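Local atomic coordinates of NAD(P)-dependent oxidoreductase (Pseudomonas putida, PDB entry 7A3W), a protein that probably catalyses the NADPH-dependent reduction of imines, acting in reductive amination and in conjugate reduction. Residues Ser10-Gly15 with Gly33-Asn38; Val122-Met127 with Ile140-Asn145. All blocks are in the same frame, centred on the assembly; numbering follows the deposited sequence.

Overall arrangement
Both contacts are strand pairs of one mixed sheet in the NADPH-binding part of the chain, with their centres about 18 Å apart and their nearest atoms about 9 Å apart, so they do not touch. Between them run strands 67-70 and 95-98. Interaction 1 is parallel and sits where Gly15 and Asn38 meet the adenosine ribose and 2'-phosphate of NADPH. Interaction 2 is antiparallel, lies nearer the middle of the chain, with its centre about 9 Å from the chain centre against about 21 Å for interaction 1, and brings the side chain of Ile126 to about 4 Å from the nicotinamide end of the same NADPH. The two thus meet opposite ends of one cofactor.

Interaction 1 (Ser10-Gly15 with Gly33-Asn38); sequences SVSVLG and GVTVWN. With NDP (NADPH dihydro-nicotinamide-adenine-dinucleotide phosphate), chain F.
Trp37 lays its indole beside Leu14, with CE3 4.1 Å from Leu14 CB, which arrives at the ring edge close to its plane. The tryptophan CG stands anti to the backbone N (chi1 175°), which brings the benzo side of the indole alongside the leucine, and Ala61 of helix 58-64 touches both residues. On the same side of the sheet Ser12 OG lies 3.7 Å from Thr35 CB, a packing contact, while its hydrogen bonds go to Ala61 O and Ser65 OG. Ser10 OG is likewise hydrogen-bonded to Ser65 OG, and one water, 2.6 Å from Thr35 OG1, joins it to the threonine. Val11, Val13, Val34 and Val36 occupy the other face, where helix 18-29 packs on Val11, Val34 and Val36. Five backbone bonds in parallel register tie the strands, ending with Gly15 N to Trp37 O, 3.0 Å long and nearly straight at 173°. Just past it, Asn38 turns its amide to the cofactor: ribose O3B donates to OD1 over 2.6 Å, and ND2 gives an almost linear bond of 2.8 Å to phosphate oxygen O2X. Leu16 N and Ser40 O also bond this amide, which fixes which end faces which partner. Strand 10-14, the glycine-rich turn from Gly15, helix 18-29 and strand 33-37 form the classic beta-alpha-beta unit of a Rossmann fold, with Asn38 after the second strand binding the ribose hydroxyl and the 2'-phosphate that distinguishes NADPH from NADH.

Interaction 2 (Val122-Met127 with Ile140-Asn145); sequences VDAGIM and ILYSGN
Strands 122-126 and 140-144 run antiparallel, their axes 164° apart, and the hydrogen-bonded pairs Asp123-Ser143 and Gly125-Leu141 each exchange two backbone bonds, the shortest being Asp123 N to Ser143 O at 2.7 Å. Ala124 sets its methyl CB 3.6 Å from Tyr142 CD1, and Val122 CG1 reaches the same ring carbon at 3.9 Å. Ile140 CG2 covers one face of the tyrosine ring toward its rim, 3.4 Å above the plane. Beyond Gly125, Met127 folds back at chi2 and chi3 (-47° and -69°), which carries SD to 3.8 Å from Leu141 CD1, the two side chains crossing at about a right angle. Tyr177, Leu180 and Tyr181 of helix 173-200 and Met215 of the second subunit also touch Met127, so an alanine here would probably leave a gap between the sheet, that helix and the other chain. Asp123 and Ser143 share a face but find their polar partners beyond the two strands: Asp123 OD1 makes a salt bridge with Lys75, and Ser143 OG bonds Cys173 N and Asp169 O. The chemistry thus divides: polar ties to helix 75-83 and the start of helix 173-200 on this face, apolar packing around Tyr142 on the other.

Interaction 1 (Ser10-Gly15 with Gly33-Asn38)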
ATOM      1  N   SER B  10     -18.030  34.754   0.314  1.00 27.48           N
ATOM      2  CA  SER B  10     -18.910  33.742   0.947  1.00 26.55           C
ATOM      3  C   SER B  10     -18.691  32.393   0.266  1.00 23.40           C
ATOM      4  O   SER B  10     -18.493  32.365  -0.973  1.00 21.48           O
ATOM      5  CB  SER B  10     -20.362  34.141   0.920  1.00 28.74           C
ATOM      6  OG  SER B  10     -21.176  33.104   1.494  1.00 31.77           O
ATOM      7  N   VAL B  11     -18.717  31.319   1.059  1.00 20.94           N
ATOM      8  CA  VAL B  11     -18.706  29.929   0.537  1.00 18.65           C
ATOM      9  C   VAL B  11     -19.889  29.208   1.160  1.00 17.05           C
ATOM     10  O   VAL B  11     -20.143  29.453   2.310  1.00 19.08           O
ATOM     11  CB  VAL B  11     -17.390  29.222   0.857  1.00 18.00           C
ATOM     12  CG1 VAL B  11     -17.363  27.844   0.232  1.00 19.00           C
ATOM     13  CG2 VAL B  11     -16.208  30.062   0.397  1.00 21.29           C
ATOM     14  N   SER B  12     -20.538  28.330   0.412  1.00 16.12           N
ATOM     15  CA  SER B  12     -21.614  27.463   0.939  1.00 17.04           C
ATOM     16  C   SER B  12     -21.104  26.014   0.965  1.00 17.82           C
ATOM     17  O   SER B  12     -20.322  25.634   0.082  1.00 17.49           O
ATOM     18  CB  SER B  12     -22.885  27.607   0.154  1.00 17.23           C
ATOM     19  OG  SER B  12     -23.433  28.924   0.265  1.00 16.69           O
ATOM     20  N   VAL B  13     -21.455  25.280   2.015  1.00 17.40           N
ATOM     21  CA  VAL B  13     -21.140  23.837   2.183  1.00 16.00           C
ATOM     22  C   VAL B  13     -22.475  23.139   2.403  1.00 15.80           C
ATOM     23  O   VAL B  13     -23.204  23.535   3.317  1.00 17.01           O
ATOM     24  CB  VAL B  13     -20.147  23.597   3.336  1.00 16.22           C
ATOM     25  CG1 VAL B  13     -19.922  22.112   3.605  1.00 17.30           C
ATOM     26  CG2 VAL B  13     -18.819  24.332   3.095  1.00 17.05           C
ATOM     27  N   LEU B  14     -22.785  22.166   1.559  1.00 15.74           N
ATOM     28  CA  LEU B  14     -24.022  21.357   1.659  1.00 16.75           C
ATOM     29  C   LEU B  14     -23.589  19.935   2.019  1.00 16.17           C
ATOM     30  O   LEU B  14     -22.868  19.317   1.256  1.00 15.61           O
ATOM     31  CB  LEU B  14     -24.774  21.390   0.328  1.00 18.48           C
ATOM     32  CG  LEU B  14     -25.538  22.671   0.006  1.00 18.94           C
ATOM     33  CD1 LEU B  14     -24.599  23.833  -0.257  1.00 19.32           C
ATOM     34  CD2 LEU B  14     -26.449  22.442  -1.197  1.00 21.00           C
ATOM     35  N   GLY B  15     -24.009  19.461   3.185  1.00 16.81           N
ATOM     36  CA  GLY B  15     -23.622  18.165   3.759  1.00 16.60           C
ATOM     37  C   GLY B  15     -22.677  18.421   4.902  1.00 18.30           C
ATOM     38  O   GLY B  15     -21.541  18.896   4.645  1.00 18.95           O
ATOM     39  N   GLY B  33     -16.802  33.840   5.146  1.00 23.76           N
ATOM     40  CA  GLY B  33     -18.228  33.735   5.468  1.00 22.95           C
ATOM     41  C   GLY B  33     -18.678  32.361   5.023  1.00 21.86           C
ATOM     42  O   GLY B  33     -18.267  31.940   3.914  1.00 24.22           O
ATOM     43  N   VAL B  34     -19.357  31.613   5.872  1.00 19.75           N
ATOM     44  CA  VAL B  34     -19.803  30.263   5.436  1.00 19.88           C
ATOM     45  C   VAL B  34     -21.293  30.157   5.685  1.00 20.01           C
ATOM     46  O   VAL B  34     -21.690  30.352   6.820  1.00 22.74           O
ATOM     47  CB  VAL B  34     -19.050  29.120   6.128  1.00 19.57           C
ATOM     48  CG1 VAL B  34     -19.555  27.774   5.627  1.00 19.77           C
ATOM     49  CG2 VAL B  34     -17.560  29.233   5.934  1.00 21.56           C
ATOM     50  N   THR B  35     -22.032  29.752   4.658  1.00 18.72           N
ATOM     51  CA  THR B  35     -23.437  29.333   4.776  1.00 19.12           C
ATOM     52  C   THR B  35     -23.463  27.820   4.660  1.00 17.83           C
ATOM     53  O   THR B  35     -22.912  27.297   3.679  1.00 19.19           O
ATOM     54  CB  THR B  35     -24.319  30.019   3.731  1.00 19.70           C
ATOM     55  OG1 THR B  35     -24.329  31.418   4.019  1.00 20.03           O
ATOM     56  CG2 THR B  35     -25.729  29.469   3.723  1.00 19.94           C
ATOM     57  N   VAL B  36     -24.099  27.149   5.612  1.00 17.77           N
ATOM     58  CA  VAL B  36     -24.134  25.666   5.606  1.00 17.97           C
ATOM     59  C   VAL B  36     -25.562  25.227   5.398  1.00 17.66           C
ATOM     60  O   VAL B  36     -26.487  25.990   5.694  1.00 18.02           O
ATOM     61  CB  VAL B  36     -23.527  25.079   6.888  1.00 17.67           C
ATOM     62  CG1 VAL B  36     -22.071  25.462   7.025  1.00 18.60           C
ATOM     63  CG2 VAL B  36     -24.310  25.523   8.120  1.00 17.99           C
ATOM     64  N   TRP B  37     -25.710  24.013   4.895  1.00 18.10           N
ATOM     65  CA  TRP B  37     -27.028  23.346   4.817  1.00 19.10           C
ATOM     66  C   TRP B  37     -26.790  21.876   5.086  1.00 17.89           C
ATOM     67  O   TRP B  37     -25.771  21.337   4.631  1.00 16.74           O
ATOM     68  CB  TRP B  37     -27.703  23.532   3.460  1.00 19.64           C
ATOM     69  CG  TRP B  37     -28.970  22.739   3.372  1.00 20.00           C
ATOM     70  CD1 TRP B  37     -30.183  23.133   3.857  1.00 21.61           C
ATOM     71  CD2 TRP B  37     -29.156  21.413   2.843  1.00 20.22           C
ATOM     72  NE1 TRP B  37     -31.113  22.154   3.640  1.00 21.80           N
ATOM     73  CE2 TRP B  37     -30.513  21.086   3.034  1.00 20.80           C
ATOM     74  CE3 TRP B  37     -28.321  20.467   2.240  1.00 20.30           C
ATOM     75  CZ2 TRP B  37     -31.059  19.873   2.609  1.00 20.72           C
ATOM     76  CZ3 TRP B  37     -28.859  19.260   1.841  1.00 21.70           C
ATOM     77  CH2 TRP B  37     -30.211  18.961   2.030  1.00 20.20           C
ATOM     78  N   ASN B  38     -27.727  21.230   5.764  1.00 19.12           N
ATOM     79  CA  ASN B  38     -27.671  19.770   5.973  1.00 18.10           C
ATOM     80  C   ASN B  38     -29.092  19.244   6.023  1.00 17.43           C
ATOM     81  O   ASN B  38     -29.962  19.977   6.500  1.00 18.29           O
ATOM     82  CB  ASN B  38     -26.930  19.395   7.260  1.00 19.75           C
ATOM     83  CG  ASN B  38     -26.585  17.922   7.323  1.00 18.99           C
ATOM     84  OD1 ASN B  38     -25.898  17.409   6.449  1.00 19.32           O
ATOM     85  ND2 ASN B  38     -27.022  17.243   8.375  1.00 18.39           N
TER
HETATM   86  PA  NDP F 301     -21.301  11.006   6.658  1.00 18.66           P
HETATM   87  O1A NDP F 301     -20.654  11.527   7.910  1.00 16.23           O
HETATM   88  O2A NDP F 301     -22.118   9.735   6.651  1.00 17.04           O
HETATM   89  O5B NDP F 301     -22.220  12.193   6.103  1.00 19.14           O
HETATM   90  C5B NDP F 301     -23.160  11.946   5.041  1.00 21.17           C
HETATM   91  C4B NDP F 301     -23.792  13.271   4.705  1.00 20.90           C
HETATM   92  O4B NDP F 301     -24.739  13.094   3.611  1.00 19.63           O
HETATM   93  C3B NDP F 301     -24.579  13.935   5.841  1.00 19.37           C
HETATM   94  O3B NDP F 301     -24.502  15.331   5.662  1.00 21.32           O
HETATM   95  C2B NDP F 301     -25.974  13.391   5.577  1.00 20.08           C
HETATM   96  O2B NDP F 301     -27.077  14.140   6.101  1.00 20.06           O
HETATM   97  C1B NDP F 301     -25.993  13.550   4.064  1.00 19.84           C
HETATM   98  N9A NDP F 301     -27.047  12.787   3.424  1.00 19.47           N
HETATM   99  C8A NDP F 301     -27.237  11.432   3.390  1.00 19.91           C
HETATM  100  N7A NDP F 301     -28.311  11.086   2.721  1.00 19.13           N
HETATM  101  C5A NDP F 301     -28.827  12.286   2.253  1.00 19.58           C
HETATM  102  C6A NDP F 301     -29.957  12.604   1.478  1.00 21.30           C
HETATM  103  N6A NDP F 301     -30.801  11.695   0.976  1.00 21.94           N
HETATM  104  N1A NDP F 301     -30.177  13.907   1.209  1.00 22.91           N
HETATM  105  C2A NDP F 301     -29.338  14.829   1.702  1.00 24.09           C
HETATM  106  N3A NDP F 301     -28.260  14.657   2.455  1.00 22.74           N
HETATM  107  C4A NDP F 301     -28.060  13.346   2.695  1.00 20.67           C
HETATM  108  O3  NDP F 301     -20.282  10.896   5.438  1.00 17.32           O
HETATM  109  PN  NDP F 301     -18.860  11.645   5.288  1.00 16.47           P
HETATM  110  O1N NDP F 301     -17.882  10.757   5.962  1.00 16.49           O
HETATM  111  O2N NDP F 301     -18.965  13.064   5.762  1.00 15.87           O
HETATM  112  O5D NDP F 301     -18.630  11.513   3.724  1.00 16.59           O
HETATM  113  C5D NDP F 301     -19.218  12.409   2.756  1.00 16.96           C
HETATM  114  C4D NDP F 301     -18.611  12.114   1.408  1.00 16.65           C
HETATM  115  O4D NDP F 301     -17.188  12.410   1.428  1.00 17.25           O
HETATM  116  C3D NDP F 301     -18.743  10.661   0.917  1.00 15.38           C
HETATM  117  O3D NDP F 301     -19.143  10.657  -0.446  1.00 14.46           O
HETATM  118  C2D NDP F 301     -17.361  10.091   1.180  1.00 17.01           C
HETATM  119  O2D NDP F 301     -17.085   8.985   0.331  1.00 16.43           O
HETATM  120  C1D NDP F 301     -16.458  11.309   0.967  1.00 17.04           C
HETATM  121  N1N NDP F 301     -15.181  11.261   1.744  1.00 18.97           N
HETATM  122  C2N NDP F 301     -15.146  11.133   3.115  1.00 18.78           C
HETATM  123  C3N NDP F 301     -13.962  10.919   3.794  1.00 22.19           C
HETATM  124  C7N NDP F 301     -13.888  10.771   5.276  1.00 23.13           C
HETATM  125  O7N NDP F 301     -12.803  10.454   5.763  1.00 20.57           O
HETATM  126  N7N NDP F 301     -14.934  11.012   6.049  1.00 21.95           N
HETATM  127  C4N NDP F 301     -12.692  10.909   3.036  1.00 21.49           C
HETATM  128  C5N NDP F 301     -12.835  11.080   1.612  1.00 20.70           C
HETATM  129  C6N NDP F 301     -13.994  11.353   1.051  1.00 19.51           C
HETATM  130  P2B NDP F 301     -27.499  13.815   7.628  1.00 19.65           P
HETATM  131  O1X NDP F 301     -27.612  12.294   7.683  1.00 19.85           O
HETATM  132  O2X NDP F 301     -26.497  14.456   8.562  1.00 18.01           O
HETATM  133  O3X NDP F 301     -28.846  14.507   7.645  1.00 19.16           O
HETATM  134  O   HOH W   1     -22.380  33.104   4.127  1.00 35.96           O

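Interaction 2 (Val122-Met127 with Ile140-Asn145)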
ATOM      1  N   VAL B 122     -17.432  21.797 -11.218  1.00 16.62           N
ATOM      2  CA  VAL B 122     -16.129  21.148 -10.961  1.00 15.70           C
ATOM      3  C   VAL B 122     -16.422  19.901 -10.132  1.00 15.89           C
ATOM      4  O   VAL B 122     -17.076  20.020  -9.096  1.00 15.07           O
ATOM      5  CB  VAL B 122     -15.164  22.117 -10.256  1.00 16.73           C
ATOM      6  CG1 VAL B 122     -13.810  21.483 -10.032  1.00 17.68           C
ATOM      7  CG2 VAL B 122     -15.031  23.397 -11.050  1.00 17.55           C
ATOM      8  N   ASP B 123     -15.943  18.751 -10.597  1.00 17.01           N
ATOM      9  CA  ASP B 123     -16.044  17.485  -9.838  1.00 16.50           C
ATOM     10  C   ASP B 123     -14.754  17.321  -9.036  1.00 16.78           C
ATOM     11  O   ASP B 123     -13.696  17.828  -9.468  1.00 16.89           O
ATOM     12  CB  ASP B 123     -16.343  16.318 -10.771  1.00 16.98           C
ATOM     13  CG  ASP B 123     -16.976  15.192  -9.977  1.00 16.29           C
ATOM     14  OD1 ASP B 123     -18.053  15.449  -9.437  1.00 16.53           O
ATOM     15  OD2 ASP B 123     -16.362  14.108  -9.871  1.00 19.06           O
ATOM     16  N   ALA B 124     -14.817  16.714  -7.855  1.00 15.85           N
ATOM     17  CA  ALA B 124     -13.659  16.717  -6.938  1.00 15.57           C
ATOM     18  C   ALA B 124     -13.648  15.429  -6.113  1.00 17.21           C
ATOM     19  O   ALA B 124     -14.644  14.661  -6.101  1.00 17.73           O
ATOM     20  CB  ALA B 124     -13.642  17.959  -6.089  1.00 15.11           C
ATOM     21  N   GLY B 125     -12.491  15.116  -5.572  1.00 17.17           N
ATOM     22  CA  GLY B 125     -12.303  13.894  -4.779  1.00 16.21           C
ATOM     23  C   GLY B 125     -11.315  14.189  -3.675  1.00 15.48           C
ATOM     24  O   GLY B 125     -10.207  14.672  -3.989  1.00 16.30           O
ATOM     25  N   ILE B 126     -11.737  13.964  -2.433  1.00 16.62           N
ATOM     26  CA  ILE B 126     -10.930  14.290  -1.227  1.00 14.80           C
ATOM     27  C   ILE B 126     -10.031  13.098  -0.899  1.00 16.25           C
ATOM     28  O   ILE B 126     -10.550  11.981  -0.671  1.00 14.59           O
ATOM     29  CB  ILE B 126     -11.803  14.696  -0.035  1.00 14.66           C
ATOM     30  CG1 ILE B 126     -12.767  15.837  -0.382  1.00 15.42           C
ATOM     31  CG2 ILE B 126     -10.903  15.037   1.140  1.00 15.42           C
ATOM     32  CD1 ILE B 126     -13.876  16.071   0.611  1.00 14.56           C
ATOM     33  N   MET B 127      -8.731  13.324  -0.873  1.00 14.95           N
ATOM     34  CA  MET B 127      -7.715  12.254  -0.723  1.00 16.50           C
ATOM     35  C   MET B 127      -7.135  12.299   0.705  1.00 17.39           C
ATOM     36  O   MET B 127      -5.899  12.315   0.876  1.00 17.23           O
ATOM     37  CB  MET B 127      -6.632  12.412  -1.801  1.00 16.53           C
ATOM     38  CG  MET B 127      -7.189  12.698  -3.220  1.00 15.73           C
ATOM     39  SD  MET B 127      -8.594  11.584  -3.706  1.00 17.25           S
ATOM     40  CE  MET B 127      -7.750  10.019  -3.887  1.00 18.74           C
ATOM     41  N   ILE B 140      -6.783  17.345  -2.694  1.00 15.37           N
ATOM     42  CA  ILE B 140      -8.102  17.140  -3.337  1.00 15.87           C
ATOM     43  C   ILE B 140      -7.863  17.156  -4.847  1.00 14.90           C
ATOM     44  O   ILE B 140      -7.078  17.993  -5.354  1.00 15.05           O
ATOM     45  CB  ILE B 140      -9.112  18.203  -2.862  1.00 15.54           C
ATOM     46  CG1 ILE B 140      -9.276  18.111  -1.348  1.00 14.80           C
ATOM     47  CG2 ILE B 140     -10.445  18.056  -3.596  1.00 15.70           C
ATOM     48  CD1 ILE B 140     -10.126  19.216  -0.723  1.00 15.34           C
ATOM     49  N   LEU B 141      -8.489  16.206  -5.518  1.00 13.75           N
ATOM     50  CA  LEU B 141      -8.479  16.097  -6.986  1.00 15.93           C
ATOM     51  C   LEU B 141      -9.629  16.939  -7.524  1.00 15.79           C
ATOM     52  O   LEU B 141     -10.712  16.886  -6.913  1.00 16.34           O
ATOM     53  CB  LEU B 141      -8.711  14.624  -7.337  1.00 16.39           C
ATOM     54  CG  LEU B 141      -7.685  13.621  -6.809  1.00 17.28           C
ATOM     55  CD1 LEU B 141      -8.009  12.247  -7.380  1.00 18.85           C
ATOM     56  CD2 LEU B 141      -6.254  14.044  -7.152  1.00 17.04           C
ATOM     57  N   TYR B 142      -9.420  17.612  -8.656  1.00 16.48           N
ATOM     58  CA  TYR B 142     -10.469  18.415  -9.322  1.00 17.01           C
ATOM     59  C   TYR B 142     -10.437  18.157 -10.824  1.00 17.60           C
ATOM     60  O   TYR B 142      -9.322  17.985 -11.395  1.00 17.01           O
ATOM     61  CB  TYR B 142     -10.264  19.906  -9.079  1.00 17.13           C
ATOM     62  CG  TYR B 142     -10.269  20.331  -7.637  1.00 16.84           C
ATOM     63  CD1 TYR B 142     -11.449  20.644  -6.984  1.00 17.03           C
ATOM     64  CD2 TYR B 142      -9.087  20.438  -6.927  1.00 16.73           C
ATOM     65  CE1 TYR B 142     -11.452  21.051  -5.663  1.00 16.40           C
ATOM     66  CE2 TYR B 142      -9.069  20.875  -5.611  1.00 16.99           C
ATOM     67  CZ  TYR B 142     -10.263  21.167  -4.968  1.00 16.68           C
ATOM     68  OH  TYR B 142     -10.277  21.534  -3.658  1.00 16.19           O
ATOM     69  N   SER B 143     -11.612  18.201 -11.436  1.00 16.85           N
ATOM     70  CA  SER B 143     -11.762  18.211 -12.906  1.00 16.90           C
ATOM     71  C   SER B 143     -13.022  18.979 -13.284  1.00 18.90           C
ATOM     72  O   SER B 143     -13.975  19.024 -12.491  1.00 19.20           O
ATOM     73  CB  SER B 143     -11.743  16.823 -13.496  1.00 16.85           C
ATOM     74  OG  SER B 143     -12.974  16.144 -13.250  1.00 17.02           O
ATOM     75  N   GLY B 144     -13.006  19.611 -14.458  1.00 18.21           N
ATOM     76  CA  GLY B 144     -14.170  20.353 -14.966  1.00 19.16           C
ATOM     77  C   GLY B 144     -13.737  21.750 -15.349  1.00 19.71           C
ATOM     78  O   GLY B 144     -12.587  21.930 -15.756  1.00 19.05           O
ATOM     79  N   ASN B 145     -14.648  22.693 -15.210  1.00 21.58           N
ATOM     80  CA  ASN B 145     -14.506  24.054 -15.745  1.00 21.72           C
ATOM     81  C   ASN B 145     -13.213  24.654 -15.210  1.00 21.04           C
ATOM     82  O   ASN B 145     -13.087  24.866 -13.996  1.00 19.59           O
ATOM     83  CB  ASN B 145     -15.739  24.865 -15.382  1.00 21.84           C
ATOM     84  CG  ASN B 145     -15.752  26.207 -16.049  1.00 21.53           C
ATOM     85  OD1 ASN B 145     -14.746  26.914 -16.039  1.00 21.42           O
ATOM     86  ND2 ASN B 145     -16.904  26.552 -16.589  1.00 22.88           N
TER